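PDB 3ZH9: delta from Bacillus subtilis, which probably serves as the wrench of the clamp-loader complex, opening the beta sliding clamp dimer so that it can be loaded onto primed DNA. Local coordinates for residues Q258-L263 against L306-L311; V78-P83 against T113-L118; E150-T155 against E169-L174. One frame throughout, in Å; residues are numbered along the deposited sequence.

Interaction 1: residues Q258-L263 against L306-L311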
loop_
_atom_site.group_PDB
_atom_site.type_symbol
_atom_site.label_atom_id
_atom_site.label_comp_id
_atom_site.label_asym_id
_atom_site.label_seq_id
_atom_site.Cartn_x
_atom_site.Cartn_y
_atom_site.Cartn_z
ATOM N N GLN A 258 1.248 -17.037 -3.320
ATOM C CA GLN A 258 1.896 -17.088 -2.020
ATOM C C GLN A 258 3.092 -18.032 -2.042
ATOM O O GLN A 258 4.137 -17.733 -1.456
ATOM C CB GLN A 258 0.917 -17.471 -0.913
ATOM C CG GLN A 258 1.538 -17.525 0.502
ATOM C CD GLN A 258 2.052 -16.177 1.022
ATOM O OE1 GLN A 258 1.867 -15.132 0.392
ATOM N NE2 GLN A 258 2.702 -16.204 2.186
ATOM N N PHE A 259 2.948 -19.162 -2.720
ATOM C CA PHE A 259 4.050 -20.120 -2.781
ATOM C C PHE A 259 5.210 -19.572 -3.587
ATOM O O PHE A 259 6.354 -19.761 -3.218
ATOM C CB PHE A 259 3.589 -21.486 -3.291
ATOM C CG PHE A 259 3.094 -22.383 -2.194
ATOM C CD1 PHE A 259 3.966 -22.841 -1.216
ATOM C CD2 PHE A 259 1.767 -22.742 -2.117
ATOM C CE1 PHE A 259 3.515 -23.654 -0.173
ATOM C CE2 PHE A 259 1.309 -23.571 -1.082
ATOM C CZ PHE A 259 2.191 -24.017 -0.106
ATOM N N ARG A 260 4.913 -18.866 -4.675
ATOM C CA ARG A 260 5.966 -18.175 -5.412
ATOM C C ARG A 260 6.665 -17.146 -4.533
ATOM O O ARG A 260 7.884 -17.044 -4.552
ATOM C CB ARG A 260 5.423 -17.530 -6.696
ATOM C CG ARG A 260 5.150 -18.567 -7.812
ATOM C CD ARG A 260 4.915 -17.910 -9.173
ATOM N NE ARG A 260 3.777 -17.007 -9.122
ATOM C CZ ARG A 260 2.579 -17.299 -9.611
ATOM N NH1 ARG A 260 2.377 -18.463 -10.218
ATOM N NH2 ARG A 260 1.595 -16.421 -9.508
ATOM N N LEU A 261 5.891 -16.390 -3.760
ATOM C CA LEU A 261 6.464 -15.430 -2.823
ATOM C C LEU A 261 7.365 -16.084 -1.778
ATOM O O LEU A 261 8.426 -15.553 -1.445
ATOM C CB LEU A 261 5.358 -14.663 -2.112
ATOM C CG LEU A 261 5.833 -13.578 -1.150
ATOM C CD1 LEU A 261 6.756 -12.565 -1.818
ATOM C CD2 LEU A 261 4.616 -12.894 -0.506
ATOM N N ILE A 262 6.927 -17.214 -1.226
ATOM C CA ILE A 262 7.738 -17.907 -0.225
ATOM C C ILE A 262 9.076 -18.344 -0.826
ATOM O O ILE A 262 10.142 -18.124 -0.250
ATOM C CB ILE A 262 6.982 -19.136 0.337
ATOM C CG1 ILE A 262 5.791 -18.663 1.174
ATOM C CG2 ILE A 262 7.897 -19.983 1.209
ATOM C CD1 ILE A 262 4.750 -19.732 1.360
ATOM N N LEU A 263 9.023 -18.937 -2.010
ATOM C CA LEU A 263 10.256 -19.374 -2.679
ATOM C C LEU A 263 11.218 -18.193 -2.907
ATOM O O LEU A 263 12.396 -18.282 -2.588
ATOM C CB LEU A 263 9.927 -20.058 -4.015
ATOM C CG LEU A 263 11.166 -20.585 -4.761
ATOM C CD1 LEU A 263 11.638 -21.898 -4.132
ATOM C CD2 LEU A 263 10.873 -20.764 -6.205
ATOM N N LEU A 306 8.455 -28.223 -6.134
ATOM C CA LEU A 306 7.443 -29.232 -6.449
ATOM C C LEU A 306 6.045 -28.640 -6.332
ATOM O O LEU A 306 5.210 -28.810 -7.222
ATOM C CB LEU A 306 7.558 -30.416 -5.482
ATOM C CG LEU A 306 8.918 -31.121 -5.536
ATOM C CD1 LEU A 306 9.074 -32.168 -4.430
ATOM C CD2 LEU A 306 9.152 -31.748 -6.918
ATOM N N ILE A 307 5.800 -27.933 -5.231
ATOM C CA ILE A 307 4.477 -27.378 -4.981
ATOM C C ILE A 307 4.123 -26.402 -6.096
ATOM O O ILE A 307 3.034 -26.442 -6.656
ATOM C CB ILE A 307 4.386 -26.713 -3.588
ATOM C CG1 ILE A 307 4.339 -27.803 -2.502
ATOM C CG2 ILE A 307 3.137 -25.822 -3.492
ATOM C CD1 ILE A 307 4.652 -27.299 -1.074
ATOM N N ILE A 308 5.073 -25.547 -6.438
ATOM C CA ILE A 308 4.869 -24.580 -7.489
ATOM C C ILE A 308 4.519 -25.256 -8.831
ATOM O O ILE A 308 3.565 -24.854 -9.486
ATOM C CB ILE A 308 6.091 -23.627 -7.618
ATOM C CG1 ILE A 308 6.084 -22.634 -6.454
ATOM C CG2 ILE A 308 6.078 -22.895 -8.963
ATOM C CD1 ILE A 308 7.423 -22.008 -6.168
ATOM N N GLU A 309 5.273 -26.279 -9.226
ATOM C CA GLU A 309 4.993 -26.970 -10.477
ATOM C C GLU A 309 3.633 -27.689 -10.429
ATOM O O GLU A 309 2.870 -27.632 -11.381
ATOM C CB GLU A 309 6.132 -27.934 -10.846
ATOM C CG GLU A 309 5.846 -28.818 -12.076
ATOM C CD GLU A 309 5.612 -28.025 -13.359
ATOM O OE1 GLU A 309 5.840 -26.800 -13.365
ATOM O OE2 GLU A 309 5.205 -28.633 -14.373
ATOM N N GLN A 310 3.327 -28.350 -9.314
ATOM C CA GLN A 310 2.000 -28.927 -9.125
ATOM C C GLN A 310 0.907 -27.892 -9.379
ATOM O O GLN A 310 -0.113 -28.187 -10.010
ATOM C CB GLN A 310 1.846 -29.484 -7.705
ATOM C CG GLN A 310 2.584 -30.785 -7.461
ATOM C CD GLN A 310 2.537 -31.214 -5.999
ATOM O OE1 GLN A 310 2.176 -30.433 -5.127
ATOM N NE2 GLN A 310 2.902 -32.461 -5.734
ATOM N N LEU A 311 1.113 -26.673 -8.892
ATOM C CA LEU A 311 0.103 -25.637 -9.089
ATOM C C LEU A 311 0.003 -25.152 -10.533
ATOM O O LEU A 311 -1.081 -24.814 -10.985
ATOM C CB LEU A 311 0.294 -24.464 -8.130
ATOM C CG LEU A 311 -0.026 -24.783 -6.663
ATOM C CD1 LEU A 311 0.638 -23.766 -5.719
ATOM C CD2 LEU A 311 -1.537 -24.853 -6.431
#
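Phe259 offers its flat ring to Ile307, and the branched methyl CG2 of that isoleucine stands over the middle of one face, 3.5 Å from the ring centroid and only 8° off the ring normal, a CH-pi contact. Ile307 presses CG2 on the ring centre because CG1 stands beside the backbone N (chi1 -74°), and its longer arm reaches the rim, CD1 lying 3.9 Å from Phe259 CE1. Leu311, one helical turn on, adds a second bump, its CD1 3.9 Å from Phe259 CD2.

Ile308 works the other flank. Its CD1 enters a hollow framed by the carbonyl O of Phe259, CA of Arg260 and the side chain of Leu263, whose CD2 lies 3.7 Å from Ile308 CD1, the two side chains crossing at about a right angle. No hydrogen bond crosses between the segments; apolar packing and the CH-pi contact join them. Were Phe259 an alanine, a gap would probably open beneath Ile307 CG2, and Leu311 CD1 would lose its partner across the interface.

The segments run nearly antiparallel, at 153°, with axes 9.8 Å apart, inside the all-helical C-terminal domain. Phe299 meets the Phe259 ring edge-to-face and Ile223 of helix 215-227 also touches it, while Phe332 of helix 325-338 packs on Ile307 and Leu311.

Interaction 2: residues V78-P83 against T113-L118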
loop_
_atom_site.group_PDB
_atom_site.type_symbol
_atom_site.label_atom_id
_atom_site.label_comp_id
_atom_site.label_asym_id
_atom_site.label_seq_id
_atom_site.Cartn_x
_atom_site.Cartn_y
_atom_site.Cartn_z
ATOM N N VAL A 78 -1.365 22.402 -8.285
ATOM C CA VAL A 78 -0.471 21.878 -9.303
ATOM C C VAL A 78 0.250 20.665 -8.742
ATOM O O VAL A 78 0.957 20.761 -7.733
ATOM C CB VAL A 78 0.575 22.915 -9.776
ATOM C CG1 VAL A 78 1.634 22.236 -10.647
ATOM C CG2 VAL A 78 -0.091 24.084 -10.525
ATOM N N ILE A 79 0.053 19.521 -9.387
ATOM C CA ILE A 79 0.638 18.274 -8.922
ATOM C C ILE A 79 1.727 17.809 -9.878
ATOM O O ILE A 79 1.534 17.758 -11.098
ATOM C CB ILE A 79 -0.446 17.198 -8.756
ATOM C CG1 ILE A 79 -1.490 17.670 -7.745
ATOM C CG2 ILE A 79 0.156 15.866 -8.335
ATOM C CD1 ILE A 79 -2.685 16.779 -7.673
ATOM N N VAL A 80 2.880 17.492 -9.311
ATOM C CA VAL A 80 4.049 17.107 -10.083
ATOM C C VAL A 80 4.565 15.767 -9.592
ATOM O O VAL A 80 5.196 15.685 -8.531
ATOM C CB VAL A 80 5.164 18.166 -9.963
ATOM C CG1 VAL A 80 6.376 17.738 -10.737
ATOM C CG2 VAL A 80 4.667 19.492 -10.472
ATOM N N LYS A 81 4.287 14.713 -10.357
ATOM C CA LYS A 81 4.688 13.361 -9.965
ATOM C C LYS A 81 6.084 12.968 -10.451
ATOM O O LYS A 81 6.540 13.424 -11.506
ATOM C CB LYS A 81 3.682 12.333 -10.484
ATOM C CG LYS A 81 2.247 12.545 -10.024
ATOM C CD LYS A 81 1.339 11.513 -10.682
ATOM C CE LYS A 81 -0.121 11.741 -10.342
ATOM N NZ LYS A 81 -1.008 10.979 -11.270
ATOM N N ASN A 82 6.742 12.110 -9.669
ATOM C CA ASN A 82 7.971 11.409 -10.067
ATOM C C ASN A 82 9.216 12.259 -10.325
ATOM O O ASN A 82 9.801 12.187 -11.408
ATOM C CB ASN A 82 7.722 10.519 -11.289
ATOM C CG ASN A 82 6.590 9.537 -11.074
ATOM O OD1 ASN A 82 5.820 9.261 -11.994
ATOM N ND2 ASN A 82 6.477 9.013 -9.863
ATOM N N PRO A 83 9.627 13.058 -9.332
ATOM C CA PRO A 83 10.911 13.761 -9.419
ATOM C C PRO A 83 12.071 12.807 -9.128
ATOM O O PRO A 83 12.693 12.903 -8.070
ATOM C CB PRO A 83 10.793 14.839 -8.331
ATOM C CG PRO A 83 9.835 14.274 -7.351
ATOM C CD PRO A 83 8.855 13.453 -8.141
ATOM N N THR A 113 -1.041 29.459 -5.385
ATOM C CA THR A 113 -0.889 28.092 -5.865
ATOM C C THR A 113 -0.499 27.159 -4.722
ATOM O O THR A 113 0.328 27.505 -3.873
ATOM C CB THR A 113 0.207 28.015 -6.967
ATOM O OG1 THR A 113 -0.264 28.653 -8.153
ATOM C CG2 THR A 113 0.580 26.571 -7.286
ATOM N N VAL A 114 -1.114 25.988 -4.687
ATOM C CA VAL A 114 -0.599 24.882 -3.882
ATOM C C VAL A 114 0.129 23.904 -4.805
ATOM O O VAL A 114 -0.476 23.277 -5.688
ATOM C CB VAL A 114 -1.722 24.162 -3.100
ATOM C CG1 VAL A 114 -1.142 22.987 -2.280
ATOM C CG2 VAL A 114 -2.479 25.175 -2.218
ATOM N N PHE A 115 1.438 23.797 -4.601
ATOM C CA PHE A 115 2.325 22.996 -5.449
ATOM C C PHE A 115 2.726 21.720 -4.691
ATOM O O PHE A 115 3.371 21.790 -3.632
ATOM C CB PHE A 115 3.573 23.826 -5.761
ATOM C CG PHE A 115 4.460 23.247 -6.824
ATOM C CD1 PHE A 115 5.466 22.340 -6.491
ATOM C CD2 PHE A 115 4.318 23.636 -8.161
ATOM C CE1 PHE A 115 6.302 21.810 -7.478
ATOM C CE2 PHE A 115 5.146 23.116 -9.140
ATOM C CZ PHE A 115 6.143 22.203 -8.800
ATOM N N VAL A 116 2.345 20.561 -5.221
ATOM C CA VAL A 116 2.658 19.292 -4.565
ATOM C C VAL A 116 3.592 18.409 -5.400
ATOM O O VAL A 116 3.284 18.031 -6.536
ATOM C CB VAL A 116 1.384 18.507 -4.199
ATOM C CG1 VAL A 116 0.344 19.437 -3.584
ATOM C CG2 VAL A 116 0.804 17.872 -5.420
ATOM N N LEU A 117 4.761 18.124 -4.844
ATOM C CA LEU A 117 5.640 17.102 -5.392
ATOM C C LEU A 117 5.237 15.757 -4.808
ATOM O O LEU A 117 5.249 15.571 -3.592
ATOM C CB LEU A 117 7.085 17.374 -5.009
ATOM C CG LEU A 117 7.811 18.329 -5.935
ATOM C CD1 LEU A 117 9.113 18.775 -5.296
ATOM C CD2 LEU A 117 8.051 17.625 -7.274
ATOM N N LEU A 118 4.896 14.821 -5.684
ATOM C CA LEU A 118 4.596 13.463 -5.269
ATOM C C LEU A 118 5.762 12.574 -5.710
ATOM O O LEU A 118 5.958 12.340 -6.904
ATOM C CB LEU A 118 3.271 13.018 -5.884
ATOM C CG LEU A 118 2.708 11.693 -5.385
ATOM C CD1 LEU A 118 2.740 11.651 -3.870
ATOM C CD2 LEU A 118 1.292 11.498 -5.907
#
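Val78 bonds to Val114 and Val116, the residues either side of its bridge partner Phe115, as parallel strands do. Val78 N donates to Val114 O, and Val78 O receives Val116 N at 2.9 Å, nearly straight at 173°. Val80 repeats the pattern, drawing on Val116 O and accepting Leu118 N; this last donor stands above the carbonyl plane, 37° out of it. The hydrogen bonding outlasts the strand, since Asn82 N still reaches Leu118 O at 2.9 Å, and Pro83 CD closes on the same oxygen.

Side chains form the next layer. On one face Val78, Val80, Phe115 and Leu117 meet: Val80 points CG2 at the ring, 3.5 Å from Phe115 CZ, while Val78 CG1 lies 3.9 Å from Phe115 CD2. Leu117 CD2 fits between Val80 CG1 and Pro83 CG, 3.8 Å from each. On the other face Ile79 and Val116 lie side by side, pointing the same way and tightly packed, with Ile79 CG1 3.3 Å from Val116 CG2. That methyl sits between the backbone N and carbonyl carbon of Val116, a rotation that turns it toward the isoleucine.

Farther out, helix 59-66 covers the Phe115 face through Ala62 and Ala66, and Thr113 OG1 bonds to Ala66 O. Helix 25-39 covers the opposite face, Val32 touching Ile79 and Leu118. Ile79 and Lys81 turn their backbone bonds to strand 49-53. Strands 76-81 and 113-119 are the outer members of a beta-alpha-beta unit through helix 99-107, within a five-stranded parallel sheet of order 2-3-4-1-5, layered by helices as in the P-loop NTPase clan to which this region is assigned.

Interaction 3: residues E150-T155 against E169-L174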
loop_
_atom_site.group_PDB
_atom_site.type_symbol
_atom_site.label_atom_id
_atom_site.label_comp_id
_atom_site.label_asym_id
_atom_site.label_seq_id
_atom_site.Cartn_x
_atom_site.Cartn_y
_atom_site.Cartn_z
ATOM N N GLU A 150 4.144 -0.891 13.641
ATOM C CA GLU A 150 3.836 0.447 13.138
ATOM C C GLU A 150 2.414 0.481 12.596
ATOM O O GLU A 150 1.713 1.486 12.720
ATOM C CB GLU A 150 4.828 0.855 12.046
ATOM C CG GLU A 150 6.246 1.082 12.554
ATOM C CD GLU A 150 7.281 1.141 11.439
ATOM O OE1 GLU A 150 7.137 0.409 10.437
ATOM O OE2 GLU A 150 8.249 1.917 11.574
ATOM N N THR A 151 1.995 -0.634 11.998
ATOM C CA THR A 151 0.680 -0.723 11.394
ATOM C C THR A 151 -0.411 -0.637 12.462
ATOM O O THR A 151 -1.443 -0.012 12.247
ATOM C CB THR A 151 0.534 -1.993 10.520
ATOM O OG1 THR A 151 1.535 -1.973 9.498
ATOM C CG2 THR A 151 -0.825 -2.022 9.848
ATOM N N THR A 152 -0.165 -1.236 13.623
ATOM C CA THR A 152 -1.073 -1.092 14.758
ATOM C C THR A 152 -1.211 0.363 15.245
ATOM O O THR A 152 -2.319 0.857 15.436
ATOM C CB THR A 152 -0.654 -2.005 15.923
ATOM O OG1 THR A 152 -0.709 -3.363 15.483
ATOM C CG2 THR A 152 -1.603 -1.837 17.106
ATOM N N ASP A 153 -0.097 1.052 15.445
ATOM C CA ASP A 153 -0.164 2.466 15.847
ATOM C C ASP A 153 -0.889 3.307 14.798
ATOM O O ASP A 153 -1.702 4.167 15.123
ATOM C CB ASP A 153 1.235 3.051 16.114
ATOM C CG ASP A 153 1.946 2.373 17.267
ATOM O OD1 ASP A 153 1.299 1.590 17.997
ATOM O OD2 ASP A 153 3.158 2.632 17.450
ATOM N N PHE A 154 -0.588 3.072 13.531
ATOM C CA PHE A 154 -1.302 3.769 12.475
ATOM C C PHE A 154 -2.819 3.596 12.604
ATOM O O PHE A 154 -3.572 4.554 12.464
ATOM C CB PHE A 154 -0.837 3.279 11.115
ATOM C CG PHE A 154 -1.744 3.674 9.994
ATOM C CD1 PHE A 154 -1.557 4.866 9.328
ATOM C CD2 PHE A 154 -2.784 2.839 9.597
ATOM C CE1 PHE A 154 -2.396 5.235 8.289
ATOM C CE2 PHE A 154 -3.621 3.196 8.562
ATOM C CZ PHE A 154 -3.425 4.402 7.905
ATOM N N THR A 155 -3.252 2.363 12.855
ATOM C CA THR A 155 -4.675 2.037 13.026
ATOM C C THR A 155 -5.282 2.760 14.232
ATOM O O THR A 155 -6.372 3.320 14.157
ATOM C CB THR A 155 -4.863 0.520 13.205
ATOM O OG1 THR A 155 -4.235 -0.168 12.117
ATOM C CG2 THR A 155 -6.348 0.133 13.243
ATOM N N GLU A 169 -5.554 -4.195 21.330
ATOM C CA GLU A 169 -5.977 -5.557 21.002
ATOM C C GLU A 169 -6.932 -5.587 19.794
ATOM O O GLU A 169 -6.764 -6.386 18.886
ATOM C CB GLU A 169 -6.622 -6.227 22.215
ATOM C CG GLU A 169 -6.947 -7.701 22.012
ATOM C CD GLU A 169 -7.675 -8.316 23.211
ATOM O OE1 GLU A 169 -8.085 -7.555 24.115
ATOM O OE2 GLU A 169 -7.844 -9.558 23.245
ATOM N N ALA A 170 -7.926 -4.706 19.800
ATOM C CA ALA A 170 -8.897 -4.588 18.716
ATOM C C ALA A 170 -8.213 -4.198 17.413
ATOM O O ALA A 170 -8.553 -4.704 16.334
ATOM C CB ALA A 170 -9.965 -3.552 19.083
ATOM N N ALA A 171 -7.256 -3.280 17.530
ATOM C CA ALA A 171 -6.477 -2.790 16.402
ATOM C C ALA A 171 -5.572 -3.868 15.805
ATOM O O ALA A 171 -5.460 -4.001 14.587
ATOM C CB ALA A 171 -5.632 -1.577 16.835
ATOM N N GLU A 172 -4.907 -4.621 16.671
ATOM C CA GLU A 172 -4.048 -5.699 16.226
ATOM C C GLU A 172 -4.862 -6.752 15.496
ATOM O O GLU A 172 -4.414 -7.328 14.511
ATOM C CB GLU A 172 -3.327 -6.333 17.420
ATOM C CG GLU A 172 -2.158 -5.487 17.921
ATOM C CD GLU A 172 -1.553 -6.012 19.211
ATOM O OE1 GLU A 172 -2.255 -6.745 19.940
ATOM O OE2 GLU A 172 -0.374 -5.684 19.491
ATOM N N HIS A 173 -6.055 -7.018 15.996
ATOM C CA HIS A 173 -6.898 -8.017 15.356
ATOM C C HIS A 173 -7.364 -7.551 13.977
ATOM O O HIS A 173 -7.403 -8.325 13.022
ATOM C CB HIS A 173 -8.099 -8.360 16.220
ATOM C CG HIS A 173 -8.783 -9.617 15.787
ATOM N ND1 HIS A 173 -10.081 -9.640 15.331
ATOM C CD2 HIS A 173 -8.325 -10.888 15.698
ATOM C CE1 HIS A 173 -10.407 -10.881 14.999
ATOM N NE2 HIS A 173 -9.360 -11.655 15.216
ATOM N N LEU A 174 -7.695 -6.273 13.877
ATOM C CA LEU A 174 -8.107 -5.690 12.610
ATOM C C LEU A 174 -6.989 -5.833 11.582
ATOM O O LEU A 174 -7.206 -6.276 10.457
ATOM C CB LEU A 174 -8.474 -4.207 12.800
ATOM C CG LEU A 174 -8.739 -3.492 11.464
ATOM C CD1 LEU A 174 -9.779 -4.258 10.668
ATOM C CD2 LEU A 174 -9.210 -2.083 11.708
HETATM O O HOH W 1 1.354 -4.764 17.363
#
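Thr152 and Thr155, one turn apart on helix 148-160, face Ala171 in an interhelical packing of methyl groups within the helical region that follows the parallel sheet, probably the lid of the AAA+ fold; the two short axes cross at 116° and approach to 8.9 Å. In the apolar part, Ala171 CB sits between the two threonines, 4.0 Å from CG2 of Thr152 and equally far from CG2 of Thr155. Both threonines have CG2 anti to the backbone N, which brings the methyls, rather than the hydroxyls, against the alanine. Thr155 CG2 also meets Leu174 CD2 at 3.9 Å, and Ile189 of helix 182-195 packs on both of these residues.

The polar link is a water at the exposed edge; beside it the aliphatic CG of Glu172 leans on Thr152 by van der Waals contact, and the extended chain beyond carries the carboxylate out to that water. The water donates to Glu172 OE2 at 2.9 Å and also pairs with Thr152 OG1, joining hydroxyl and carboxylate through solvent. Thr152 OG1 has in addition a weak hydrogen bond to Ala148 O in its own helix.

Inside helix 148-160, Thr155 OG1 donates to Thr151 O at 2.8 Å, tilted 29° from the carbonyl plane, while Thr155 N reaches the same oxygen from the opposite face, so that two donors from one residue grip a single carbonyl.

How the interactions relate
Followed from the N terminus, the three contacts come in series, none nested in or crossing another. Interaction 2 comes first, joining neighbouring strands of the parallel sheet across the 29 residues that carry helix 99-107. Interaction 3 follows, bringing 169-174 back on 150-155 after 13 intervening residues, which include the turn between helices 148-160 and 168-177. Interaction 1 comes last, bringing helix 301-319 back against helix 248-269 after 42 intervening residues that are mostly helical. The centres of interactions 1 and 2 lie 41 Å apart on opposite sides of the chain's centre, whereas that of interaction 3 is about 30 Å from each. Each contact thus ties together elements near one another in sequence, and none touches the others.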